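Local coordinates for invasion protein INVA (Salmonella enterica, PDB 2X49), which serves, as an inner-membrane protein whose C-terminal domain is seen here, in the type III export apparatus used to invade the intestinal epithelium, at residues 272-277 / 305-310; 279-285 / 329-333; 290-296 / 313-318; 67-71 / 132-136. One frame throughout, in Å; residues are numbered along the deposited sequence.

Interaction 1: residues 272-277 / 305-310. With CA (calcium ion), chain F.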
loop_
_atom_site.group_PDB
_atom_site.type_symbol
_atom_site.label_atom_id
_atom_site.label_comp_id
_atom_site.label_asym_id
_atom_site.label_seq_id
_atom_site.Cartn_x
_atom_site.Cartn_y
_atom_site.Cartn_z
ATOM N N LEU A 272 7.321 21.348 -8.489
ATOM C CA LEU A 272 6.395 20.912 -7.427
ATOM C C LEU A 272 6.876 19.608 -6.762
ATOM O O LEU A 272 6.780 19.413 -5.545
ATOM C CB LEU A 272 4.962 20.787 -7.969
ATOM C CG LEU A 272 3.974 20.351 -6.910
ATOM C CD1 LEU A 272 3.986 21.405 -5.788
ATOM C CD2 LEU A 272 2.566 20.180 -7.521
ATOM N N MET A 273 7.385 18.707 -7.581
ATOM C CA MET A 273 7.967 17.460 -7.075
ATOM C C MET A 273 9.202 17.724 -6.201
ATOM O O MET A 273 9.414 17.052 -5.194
ATOM C CB MET A 273 8.289 16.452 -8.171
ATOM C CG MET A 273 7.077 15.718 -8.680
ATOM S SD MET A 273 6.218 14.805 -7.393
ATOM C CE MET A 273 7.481 13.619 -6.921
ATOM N N ASP A 274 9.980 18.699 -6.585
ATOM C CA ASP A 274 11.198 19.068 -5.804
ATOM C C ASP A 274 10.760 19.580 -4.419
ATOM O O ASP A 274 11.405 19.323 -3.384
ATOM C CB ASP A 274 12.114 20.039 -6.555
ATOM C CG ASP A 274 12.849 19.353 -7.708
ATOM O OD1 ASP A 274 12.967 18.099 -7.682
ATOM O OD2 ASP A 274 13.319 20.052 -8.642
ATOM N N LEU A 275 9.647 20.308 -4.408
ATOM C CA LEU A 275 9.107 20.868 -3.134
ATOM C C LEU A 275 8.594 19.728 -2.223
ATOM O O LEU A 275 8.816 19.695 -1.029
ATOM C CB LEU A 275 7.984 21.886 -3.398
ATOM C CG LEU A 275 7.228 22.312 -2.150
ATOM C CD1 LEU A 275 8.139 23.138 -1.216
ATOM C CD2 LEU A 275 5.980 23.124 -2.557
ATOM N N ILE A 276 7.885 18.773 -2.818
ATOM C CA ILE A 276 7.304 17.648 -2.074
ATOM C C ILE A 276 8.498 16.836 -1.507
ATOM O O ILE A 276 8.556 16.487 -0.322
ATOM C CB ILE A 276 6.321 16.790 -2.943
ATOM C CG1 ILE A 276 5.064 17.587 -3.339
ATOM C CG2 ILE A 276 5.968 15.472 -2.233
ATOM C CD1 ILE A 276 4.330 16.898 -4.477
ATOM N N THR A 277 9.492 16.660 -2.356
ATOM C CA THR A 277 10.700 15.908 -1.957
ATOM C C THR A 277 11.375 16.534 -0.756
ATOM O O THR A 277 11.743 15.875 0.227
ATOM C CB THR A 277 11.719 15.790 -3.120
ATOM O OG1 THR A 277 11.140 15.067 -4.211
ATOM C CG2 THR A 277 12.981 15.062 -2.652
ATOM N N MET A 305 0.886 12.001 -9.359
ATOM C CA MET A 305 2.048 12.848 -9.475
ATOM C C MET A 305 3.269 12.312 -8.706
ATOM O O MET A 305 4.390 12.295 -9.226
ATOM C CB MET A 305 1.686 14.286 -9.066
ATOM C CG MET A 305 2.829 15.052 -8.598
ATOM S SD MET A 305 2.528 16.752 -9.078
ATOM C CE MET A 305 2.395 16.491 -10.837
ATOM N N ILE A 306 3.033 11.809 -7.512
ATOM C CA ILE A 306 4.157 11.470 -6.595
ATOM C C ILE A 306 4.618 10.037 -6.660
ATOM O O ILE A 306 5.681 9.699 -6.133
ATOM C CB ILE A 306 3.832 11.771 -5.100
ATOM C CG1 ILE A 306 2.803 10.789 -4.563
ATOM C CG2 ILE A 306 3.480 13.233 -4.912
ATOM C CD1 ILE A 306 2.592 10.860 -3.032
ATOM N N GLU A 307 3.854 9.222 -7.349
ATOM C CA GLU A 307 4.048 7.743 -7.235
ATOM C C GLU A 307 5.275 7.211 -7.941
ATOM O O GLU A 307 5.752 6.140 -7.632
ATOM C CB GLU A 307 2.836 6.942 -7.688
ATOM C CG GLU A 307 2.578 7.007 -9.139
ATOM C CD GLU A 307 1.326 6.247 -9.537
ATOM O OE1 GLU A 307 0.670 5.703 -8.639
ATOM O OE2 GLU A 307 1.001 6.211 -10.750
ATOM N N GLY A 308 5.801 8.027 -8.823
ATOM C CA GLY A 308 7.021 7.705 -9.533
ATOM C C GLY A 308 8.213 7.675 -8.602
ATOM O O GLY A 308 9.001 6.721 -8.584
ATOM N N ARG A 309 8.298 8.739 -7.823
ATOM C CA ARG A 309 9.388 8.929 -6.871
ATOM C C ARG A 309 9.173 8.304 -5.534
ATOM O O ARG A 309 10.122 7.788 -4.927
ATOM C CB ARG A 309 9.743 10.399 -6.637
ATOM C CG ARG A 309 11.052 10.537 -5.880
ATOM C CD ARG A 309 11.762 11.915 -5.988
ATOM N NE ARG A 309 13.023 11.915 -5.241
ATOM C CZ ARG A 309 13.958 12.851 -5.310
ATOM N NH1 ARG A 309 13.796 13.903 -6.085
ATOM N NH2 ARG A 309 15.070 12.742 -4.602
ATOM N N PHE A 310 7.912 8.310 -5.140
ATOM C CA PHE A 310 7.437 7.877 -3.803
ATOM C C PHE A 310 6.344 6.828 -3.875
ATOM O O PHE A 310 5.223 7.099 -3.481
ATOM C CB PHE A 310 6.959 9.065 -2.993
ATOM C CG PHE A 310 8.009 10.100 -2.829
ATOM C CD1 PHE A 310 9.169 9.813 -2.125
ATOM C CD2 PHE A 310 7.906 11.333 -3.432
ATOM C CE1 PHE A 310 10.209 10.734 -2.025
ATOM C CE2 PHE A 310 8.945 12.276 -3.315
ATOM C CZ PHE A 310 10.101 11.975 -2.608
HETATM CA CA CA F . 14.767 19.450 -10.962
HETATM O O HOH W 1 11.571 15.311 -7.377
#
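Met273 of helix 266-280 and Met305 of helix 299-306 run past each other in opposite directions where two helices of the parallel-sheet part of the domain pack together, Met273 SD lying 3.6 Å from Met305 CG. The Met273 chain is bent at chi2 and chi3 (-59° and -63°), which curls its methyl back among CA of Ile306, CB of Arg309 and the Phe310 ring. At about a right angle to Met305 comes Leu272, whose CD2 reaches the Met305 sulfur; Ile276 crosses Ile306 in the same manner, CD1 to CG2 at 3.8 Å. Val248 and Ile249 of helix 243-252 close round Leu272 from beyond the two segments.

Arg309 stretches out from CG to NE and lays its guanidinium flat against Thr277, with CG2 of the threonine 3.5 Å above the centre of the plane. Thr277 OG1 sits at the edge of the Phe310 ring, 3.6 Å from CZ, and donates to the carbonyl O of Met273 within its own helix. OD2 of Asp274 contacts a calcium ion at a rather long 2.8 Å, while a water linked to Asp274 OD1 and to Thr277 OG1 accepts from Arg309 NH1 at 2.9 Å.

Interaction 2: residues 279-285 / 329-333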
loop_
_atom_site.group_PDB
_atom_site.type_symbol
_atom_site.label_atom_id
_atom_site.label_comp_id
_atom_site.label_asym_id
_atom_site.label_seq_id
_atom_site.Cartn_x
_atom_site.Cartn_y
_atom_site.Cartn_z
ATOM N N LYS A 279 10.115 18.498 1.554
ATOM C CA LYS A 279 9.291 18.465 2.755
ATOM C C LYS A 279 9.298 17.086 3.357
ATOM O O LYS A 279 9.087 16.903 4.563
ATOM C CB LYS A 279 7.853 18.945 2.474
ATOM C CG LYS A 279 7.822 20.335 1.997
ATOM C CD LYS A 279 8.280 21.295 3.045
ATOM C CE LYS A 279 7.655 22.640 2.807
ATOM N NZ LYS A 279 6.603 22.909 3.826
ATOM N N LEU A 280 9.527 16.101 2.516
ATOM C CA LEU A 280 9.522 14.699 2.978
ATOM C C LEU A 280 10.893 14.299 3.505
ATOM O O LEU A 280 11.016 13.323 4.252
ATOM C CB LEU A 280 9.079 13.700 1.901
ATOM C CG LEU A 280 7.619 13.773 1.427
ATOM C CD1 LEU A 280 7.427 12.909 0.167
ATOM C CD2 LEU A 280 6.615 13.360 2.519
ATOM N N ASP A 281 11.894 15.066 3.144
ATOM C CA ASP A 281 13.321 14.623 3.270
ATOM C C ASP A 281 13.770 14.275 4.697
ATOM O O ASP A 281 14.616 13.397 4.904
ATOM C CB ASP A 281 14.286 15.655 2.639
ATOM C CG ASP A 281 15.751 15.247 2.740
ATOM O OD1 ASP A 281 16.133 14.225 2.138
ATOM O OD2 ASP A 281 16.516 15.970 3.398
ATOM N N ASP A 282 13.191 14.958 5.673
ATOM C CA ASP A 282 13.705 14.870 7.061
ATOM C C ASP A 282 12.824 14.046 7.986
ATOM O O ASP A 282 13.038 13.989 9.202
ATOM C CB ASP A 282 14.034 16.251 7.647
ATOM C CG ASP A 282 12.799 17.105 7.945
ATOM O OD1 ASP A 282 11.662 16.639 7.738
ATOM O OD2 ASP A 282 13.012 18.258 8.411
ATOM N N LEU A 283 11.894 13.352 7.368
ATOM C CA LEU A 283 10.965 12.416 8.099
ATOM C C LEU A 283 11.693 11.189 8.619
ATOM O O LEU A 283 12.573 10.624 7.944
ATOM C CB LEU A 283 9.797 11.943 7.247
ATOM C CG LEU A 283 8.948 13.056 6.677
ATOM C CD1 LEU A 283 7.818 12.479 5.880
ATOM C CD2 LEU A 283 8.498 13.913 7.868
ATOM N N LEU A 284 11.298 10.779 9.823
ATOM C CA LEU A 284 11.908 9.618 10.504
ATOM C C LEU A 284 11.002 8.403 10.605
ATOM O O LEU A 284 11.409 7.351 11.163
ATOM C CB LEU A 284 12.368 9.976 11.915
ATOM C CG LEU A 284 13.412 11.062 12.028
ATOM C CD1 LEU A 284 13.785 11.215 13.501
ATOM C CD2 LEU A 284 14.656 10.718 11.207
ATOM N N ILE A 285 9.793 8.578 10.102
ATOM C CA ILE A 285 8.849 7.474 9.913
ATOM C C ILE A 285 8.812 7.093 8.415
ATOM O O ILE A 285 8.644 7.932 7.554
ATOM C CB ILE A 285 7.470 7.834 10.459
ATOM C CG1 ILE A 285 7.592 8.096 11.973
ATOM C CG2 ILE A 285 6.474 6.756 10.195
ATOM C CD1 ILE A 285 6.240 8.269 12.632
ATOM N N VAL A 329 -0.684 13.963 12.928
ATOM C CA VAL A 329 -0.079 14.677 11.787
ATOM C C VAL A 329 1.334 15.107 12.151
ATOM O O VAL A 329 1.519 15.956 12.995
ATOM C CB VAL A 329 -0.888 15.942 11.376
ATOM C CG1 VAL A 329 -0.131 16.713 10.296
ATOM C CG2 VAL A 329 -2.267 15.569 10.884
ATOM N N ILE A 330 2.312 14.456 11.531
ATOM C CA ILE A 330 3.753 14.669 11.873
ATOM C C ILE A 330 4.447 15.780 11.082
ATOM O O ILE A 330 5.540 16.231 11.410
ATOM C CB ILE A 330 4.571 13.364 11.779
ATOM C CG1 ILE A 330 4.753 12.915 10.334
ATOM C CG2 ILE A 330 3.941 12.271 12.647
ATOM C CD1 ILE A 330 5.651 11.660 10.211
ATOM N N LYS A 331 3.740 16.260 10.080
ATOM C CA LYS A 331 4.306 17.198 9.113
ATOM C C LYS A 331 3.285 17.698 8.105
ATOM O O LYS A 331 2.367 16.983 7.743
ATOM C CB LYS A 331 5.495 16.541 8.357
ATOM C CG LYS A 331 6.281 17.572 7.602
ATOM C CD LYS A 331 7.725 17.491 7.868
ATOM C CE LYS A 331 8.417 18.651 7.265
ATOM N NZ LYS A 331 9.762 18.222 6.887
ATOM N N THR A 332 3.506 18.929 7.659
ATOM C CA THR A 332 2.729 19.524 6.531
ATOM C C THR A 332 3.620 19.820 5.327
ATOM O O THR A 332 4.724 20.319 5.457
ATOM C CB THR A 332 2.009 20.830 6.976
ATOM O OG1 THR A 332 1.065 20.533 8.007
ATOM C CG2 THR A 332 1.234 21.458 5.808
ATOM N N ILE A 333 3.136 19.444 4.151
ATOM C CA ILE A 333 3.847 19.744 2.885
ATOM C C ILE A 333 3.559 21.157 2.366
ATOM O O ILE A 333 2.410 21.507 2.081
ATOM C CB ILE A 333 3.561 18.714 1.789
ATOM C CG1 ILE A 333 4.227 17.396 2.174
ATOM C CG2 ILE A 333 4.109 19.222 0.452
ATOM C CD1 ILE A 333 3.788 16.211 1.386
#
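Lys279, in the last turn of helix 266-280, lies against the chain's C-terminal residue, its CB 4.0 Å from CG1 of Ile333. The lysine chain bends at chi2 (-66°) and again at chi4 (107°), which brings NZ near the end of the strand, 3.6 Å from the carbonyl O of Thr332. The carbonyl O of Lys279 accepts from Lys331 NZ at 2.8 Å, the donor tilted 26° from the carbonyl plane. Leu280 follows with CD2 against Ile333 CD1 and opens a type I beta turn that runs to Leu283.

Within the turn, Asp282 meets the same ammonium group. Its OD1 is approached on the syn side, out of the carboxylate plane, in a salt bridge of 2.6 Å to Lys331 NZ. One nitrogen thus ties both the helix end and the turn to strand 327-332; the carboxylate would balance the positive charge, while the carbonyl supplies a second acceptor. Leu283 crosses the aliphatic part of Lys331 at a slant, CD2 to CD at 3.7 Å, and also approaches Ile330. Ile285 completes the row, its CD1 4.2 Å from Ile330 CD1.

Strand 327-332 is an outermost strand of the parallel sheet, and bonds to Ala238 and Met240 join it to strand 236-240; the segment leaving helix 266-280 packs over this pair, with Leu283 on Val239 and Ile285 on Arg237.

Interaction 3: residues 290-296 / 313-318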
loop_
_atom_site.group_PDB
_atom_site.type_symbol
_atom_site.label_atom_id
_atom_site.label_comp_id
_atom_site.label_asym_id
_atom_site.label_seq_id
_atom_site.Cartn_x
_atom_site.Cartn_y
_atom_site.Cartn_z
ATOM N N LEU A 290 3.088 5.763 6.703
ATOM C CA LEU A 290 2.406 7.080 6.637
ATOM C C LEU A 290 1.302 7.096 5.631
ATOM O O LEU A 290 1.246 6.264 4.758
ATOM C CB LEU A 290 3.401 8.173 6.230
ATOM C CG LEU A 290 4.493 8.529 7.233
ATOM C CD1 LEU A 290 5.564 9.510 6.692
ATOM C CD2 LEU A 290 3.946 9.033 8.583
ATOM N N VAL A 291 0.454 8.110 5.747
ATOM C CA VAL A 291 -0.398 8.496 4.612
ATOM C C VAL A 291 -0.320 9.979 4.417
ATOM O O VAL A 291 -0.096 10.759 5.354
ATOM C CB VAL A 291 -1.869 8.052 4.780
ATOM C CG1 VAL A 291 -1.965 6.478 4.775
ATOM C CG2 VAL A 291 -2.486 8.667 6.034
ATOM N N LEU A 292 -0.521 10.390 3.174
ATOM C CA LEU A 292 -0.663 11.814 2.864
ATOM C C LEU A 292 -2.158 12.128 2.842
ATOM O O LEU A 292 -2.877 11.399 2.289
ATOM C CB LEU A 292 -0.044 12.114 1.508
ATOM C CG LEU A 292 0.270 13.505 1.087
ATOM C CD1 LEU A 292 1.055 14.295 2.159
ATOM C CD2 LEU A 292 1.106 13.294 -0.178
ATOM N N LEU A 293 -2.554 13.199 3.505
ATOM C CA LEU A 293 -3.977 13.608 3.617
ATOM C C LEU A 293 -4.239 14.833 2.787
ATOM O O LEU A 293 -3.555 15.830 2.895
ATOM C CB LEU A 293 -4.330 13.953 5.075
ATOM C CG LEU A 293 -4.190 12.850 6.106
ATOM C CD1 LEU A 293 -4.611 13.360 7.517
ATOM C CD2 LEU A 293 -4.993 11.642 5.659
ATOM N N THR A 294 -5.284 14.740 1.996
ATOM C CA THR A 294 -5.681 15.855 1.145
ATOM C C THR A 294 -7.166 15.931 0.880
ATOM O O THR A 294 -7.928 15.071 1.249
ATOM C CB THR A 294 -4.977 15.806 -0.181
ATOM O OG1 THR A 294 -5.007 17.129 -0.739
ATOM C CG2 THR A 294 -5.626 14.776 -1.041
ATOM N N SER A 295 -7.567 16.993 0.204
ATOM C CA SER A 295 -8.970 17.158 -0.216
ATOM C C SER A 295 -9.351 16.117 -1.252
ATOM O O SER A 295 -8.522 15.660 -2.049
ATOM C CB SER A 295 -9.229 18.560 -0.787
ATOM O OG SER A 295 -8.989 19.627 0.154
ATOM N N VAL A 296 -10.622 15.747 -1.258
ATOM C CA VAL A 296 -11.074 14.723 -2.208
ATOM C C VAL A 296 -10.856 15.175 -3.650
ATOM O O VAL A 296 -10.595 14.383 -4.518
ATOM C CB VAL A 296 -12.569 14.275 -2.032
ATOM C CG1 VAL A 296 -13.498 15.430 -2.306
ATOM C CG2 VAL A 296 -12.828 13.109 -2.961
ATOM N N LEU A 313 4.049 5.739 -0.756
ATOM C CA LEU A 313 3.297 6.771 0.027
ATOM C C LEU A 313 1.863 6.898 -0.461
ATOM O O LEU A 313 1.601 7.528 -1.480
ATOM C CB LEU A 313 4.013 8.139 -0.033
ATOM C CG LEU A 313 3.440 9.287 0.781
ATOM C CD1 LEU A 313 3.222 8.896 2.250
ATOM C CD2 LEU A 313 4.412 10.466 0.679
ATOM N N GLU A 314 0.944 6.300 0.269
ATOM C CA GLU A 314 -0.483 6.382 -0.153
ATOM C C GLU A 314 -1.068 7.746 0.259
ATOM O O GLU A 314 -0.564 8.490 1.116
ATOM C CB GLU A 314 -1.313 5.235 0.324
ATOM C CG GLU A 314 -0.767 3.850 -0.027
ATOM C CD GLU A 314 -0.404 3.584 -1.487
ATOM O OE1 GLU A 314 -0.959 4.247 -2.402
ATOM O OE2 GLU A 314 0.439 2.674 -1.734
ATOM N N VAL A 315 -2.099 8.078 -0.512
ATOM C CA VAL A 315 -2.776 9.380 -0.409
ATOM C C VAL A 315 -4.256 9.130 -0.145
ATOM O O VAL A 315 -4.926 8.507 -0.930
ATOM C CB VAL A 315 -2.581 10.242 -1.690
ATOM C CG1 VAL A 315 -3.151 11.633 -1.445
ATOM C CG2 VAL A 315 -1.065 10.300 -2.172
ATOM N N LEU A 316 -4.705 9.620 1.006
ATOM C CA LEU A 316 -6.134 9.536 1.440
ATOM C C LEU A 316 -6.786 10.898 1.451
ATOM O O LEU A 316 -6.151 11.909 1.715
ATOM C CB LEU A 316 -6.266 8.905 2.839
ATOM C CG LEU A 316 -5.663 7.501 3.086
ATOM C CD1 LEU A 316 -6.080 6.894 4.435
ATOM C CD2 LEU A 316 -5.974 6.531 1.974
ATOM N N SER A 317 -8.094 10.894 1.182
ATOM C CA SER A 317 -8.855 12.113 1.309
ATOM C C SER A 317 -9.370 12.298 2.742
ATOM O O SER A 317 -9.488 11.358 3.515
ATOM C CB SER A 317 -9.986 12.136 0.318
ATOM O OG SER A 317 -10.970 11.203 0.717
ATOM N N PHE A 318 -9.697 13.534 3.073
ATOM C CA PHE A 318 -10.255 13.863 4.389
ATOM C C PHE A 318 -11.520 13.044 4.677
ATOM O O PHE A 318 -11.768 12.599 5.803
ATOM C CB PHE A 318 -10.532 15.367 4.539
ATOM C CG PHE A 318 -9.322 16.262 4.339
ATOM C CD1 PHE A 318 -8.088 15.969 4.915
ATOM C CD2 PHE A 318 -9.410 17.406 3.562
ATOM C CE1 PHE A 318 -7.001 16.834 4.740
ATOM C CE2 PHE A 318 -8.311 18.273 3.376
ATOM C CZ PHE A 318 -7.107 17.971 3.952
HETATM O O HOH W 2 1.691 4.727 2.641
#
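A beta-alpha-beta unit, strand 291-294, helix 299-306 and strand 314-317, brings these two strands side by side and parallel. The backbone bonds are those of a parallel pair: Leu292 N gives to Glu314 O at 2.8 Å, lying in the carbonyl plane and almost straight (176° at the hydrogen). Leu316 N then returns a bond to Leu292 O at 2.9 Å, nearly along the C=O axis, and Thr294 N gives to Leu316 O. Phe318 N extends the series to Thr294 O at 3.0 Å, though this last bond is bent, 137° at the hydrogen. At the other end a water joins Leu290 O to Glu314 N.

Leu293 and Leu316 lie on one face, CD2 of the former against CB of the latter, with Val291 CG1 4.1 Å from Leu316 CD1; Ile226 and Phe230 of helix 223-231 touch Leu316 there. The other face carries Leu292, Val315 and Thr294, where Thr294 CG2 meets Val315 CG1 at 4.0 Å and helix 299-306 packs against them. With CG anti to its carbonyl carbon (chi1 -58°), Phe318 turns its ring back over the neighbouring strand, so that Thr294 O stands 3.5 Å above the ring centre. The hydroxyls of Thr294 and Ser295 both bond to Glu246.

Strand 291-294 is in turn bonded to strand 236-240, leaving 314-317 outermost: parallel neighbours joined through a helix, the layout of a beta-alpha-beta crossover.

Interaction 4: residues 67-71 / 132-136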
loop_
_atom_site.group_PDB
_atom_site.type_symbol
_atom_site.label_atom_id
_atom_site.label_comp_id
_atom_site.label_asym_id
_atom_site.label_seq_id
_atom_site.Cartn_x
_atom_site.Cartn_y
_atom_site.Cartn_z
ATOM N N ARG A 67 14.247 -8.691 -10.672
ATOM C CA ARG A 67 14.375 -8.044 -9.358
ATOM C C ARG A 67 13.477 -6.834 -9.323
ATOM O O ARG A 67 13.545 -5.971 -10.193
ATOM C CB ARG A 67 15.818 -7.614 -9.090
ATOM C CG ARG A 67 16.755 -8.770 -8.846
ATOM C CD ARG A 67 18.212 -8.368 -9.040
ATOM N NE ARG A 67 19.043 -8.919 -7.978
ATOM C CZ ARG A 67 19.437 -10.187 -7.907
ATOM N NH1 ARG A 67 19.076 -11.064 -8.842
ATOM N NH2 ARG A 67 20.199 -10.573 -6.890
ATOM N N VAL A 68 12.642 -6.791 -8.306
ATOM C CA VAL A 68 11.683 -5.679 -8.081
ATOM C C VAL A 68 12.105 -4.785 -6.925
ATOM O O VAL A 68 12.102 -3.551 -6.988
ATOM C CB VAL A 68 10.282 -6.237 -7.836
ATOM C CG1 VAL A 68 9.388 -5.228 -7.158
ATOM C CG2 VAL A 68 9.681 -6.694 -9.196
ATOM N N GLU A 69 12.494 -5.445 -5.859
ATOM C CA GLU A 69 12.975 -4.734 -4.658
ATOM C C GLU A 69 13.882 -5.581 -3.824
ATOM O O GLU A 69 13.695 -6.776 -3.714
ATOM C CB GLU A 69 11.777 -4.356 -3.767
ATOM C CG GLU A 69 11.211 -2.964 -3.968
ATOM C CD GLU A 69 12.231 -1.880 -3.728
ATOM O OE1 GLU A 69 13.180 -2.124 -2.950
ATOM O OE2 GLU A 69 12.091 -0.788 -4.324
ATOM N N GLN A 70 14.837 -4.923 -3.211
ATOM C CA GLN A 70 15.681 -5.562 -2.195
ATOM C C GLN A 70 15.353 -4.883 -0.875
ATOM O O GLN A 70 15.434 -3.632 -0.749
ATOM C CB GLN A 70 17.172 -5.430 -2.533
ATOM C CG GLN A 70 18.113 -6.170 -1.546
ATOM C CD GLN A 70 19.552 -6.361 -2.079
ATOM O OE1 GLN A 70 19.778 -6.520 -3.285
ATOM N NE2 GLN A 70 20.517 -6.382 -1.171
ATOM N N PHE A 71 15.046 -5.736 0.095
ATOM C CA PHE A 71 14.666 -5.339 1.455
ATOM C C PHE A 71 15.781 -5.653 2.441
ATOM O O PHE A 71 16.477 -6.645 2.358
ATOM C CB PHE A 71 13.407 -6.096 1.929
ATOM C CG PHE A 71 12.207 -5.984 1.006
ATOM C CD1 PHE A 71 11.245 -4.994 1.207
ATOM C CD2 PHE A 71 12.035 -6.831 -0.048
ATOM C CE1 PHE A 71 10.097 -4.876 0.425
ATOM C CE2 PHE A 71 10.912 -6.708 -0.886
ATOM C CZ PHE A 71 9.961 -5.705 -0.681
ATOM N N CYS A 132 6.532 -5.150 4.336
ATOM C CA CYS A 132 7.330 -4.704 3.177
ATOM C C CYS A 132 6.850 -5.422 1.915
ATOM O O CYS A 132 6.611 -4.808 0.852
ATOM C CB CYS A 132 8.804 -5.035 3.353
ATOM S SG CYS A 132 9.618 -3.866 4.436
ATOM N N LEU A 133 6.765 -6.728 2.047
ATOM C CA LEU A 133 6.386 -7.596 0.874
ATOM C C LEU A 133 4.962 -7.282 0.411
ATOM O O LEU A 133 4.665 -7.124 -0.787
ATOM C CB LEU A 133 6.516 -9.064 1.199
ATOM C CG LEU A 133 7.941 -9.524 1.331
ATOM C CD1 LEU A 133 8.001 -10.935 1.947
ATOM C CD2 LEU A 133 8.613 -9.582 -0.047
ATOM N N ALA A 134 4.091 -7.140 1.393
ATOM C CA ALA A 134 2.674 -6.895 1.074
ATOM C C ALA A 134 2.479 -5.597 0.338
ATOM O O ALA A 134 1.703 -5.518 -0.636
ATOM C CB ALA A 134 1.829 -6.930 2.313
ATOM N N VAL A 135 3.147 -4.563 0.809
ATOM C CA VAL A 135 3.042 -3.227 0.197
ATOM C C VAL A 135 3.477 -3.295 -1.261
ATOM O O VAL A 135 2.839 -2.767 -2.186
ATOM C CB VAL A 135 3.857 -2.189 1.019
ATOM C CG1 VAL A 135 4.141 -0.912 0.281
ATOM C CG2 VAL A 135 3.142 -1.980 2.357
ATOM N N THR A 136 4.555 -4.021 -1.486
ATOM C CA THR A 136 5.159 -4.067 -2.803
ATOM C C THR A 136 4.306 -4.925 -3.725
ATOM O O THR A 136 4.131 -4.614 -4.907
ATOM C CB THR A 136 6.616 -4.624 -2.757
ATOM O OG1 THR A 136 7.366 -3.785 -1.857
ATOM C CG2 THR A 136 7.258 -4.605 -4.113
#
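Phe71 packs on Cys132 in this strand-on-helix contact, CE1 of the ring 3.2 Å from CB of the cysteine, shorter than a normal carbon-carbon contact and so strained or imprecise. The approach is oblique to the ring, as is that of Leu133, whose CD2 comes within 3.8 Å of Phe71 CE2. With CG anti to the carbonyl carbon (chi1 -54°), Phe71 sends its ring from the strand into the helix surface. Farther back along the strand, Val68 CG1 slides past Thr136 CG2 at 3.8 Å, and CG of Glu69 approaches the same methyl.

A sulfur-aromatic contact adds to this: Cys132 SG is 4.9 Å from the centroid of the Phe71 ring, 66° off its normal. The Cys132 side chain also lies about 2 Å from a bound mercury ion, nearest atoms.

The polar element belongs to Thr136. Its OG1 lies in the plane of the Phe71 ring, beyond the edge, 3.4 Å from CZ. That hydroxyl donates to Cys132 O at 3.0 Å, and Thr136 N reaches the same oxygen from the opposite face of the carbonyl plane. Two donors thus grip one carbonyl oxygen, and the hydroxyl's own bond holds OG1 beside the ring.

Val68 and Glu69 both face Leu61 in a classic beta bulge, where strand 66-72, one of two outermost in its mixed sheet, pairs with strand 58-63. Segment 132-136 of helix 125-139 runs roughly antiparallel to segment 67-71, at 154°; Leu133 also touches Leu12 of strand 10-14.

Interactions 1, 2 and 3 form one continuous region around the parallel sheet, their centres 13 to 14 Å apart. Helix 266-280 serves both interaction 1 and interaction 2, while interactions 2 and 3 reach that sheet from its two outermost strands, 327-332 and 314-317. Ile306 CD1 joins interaction 1 to interaction 3 at Val315 CG2, 3.8 Å away. Along the chain, interaction 3 is nested inside the loop that interaction 2 closes, and interaction 1 crosses both. Interaction 4 closes earlier and stands apart, centred 20 to 22 Å from the others on a separate mixed sheet. The domain therefore combines distinct sheet-and-helix units, with the C-terminal one closed by the chain's last residues.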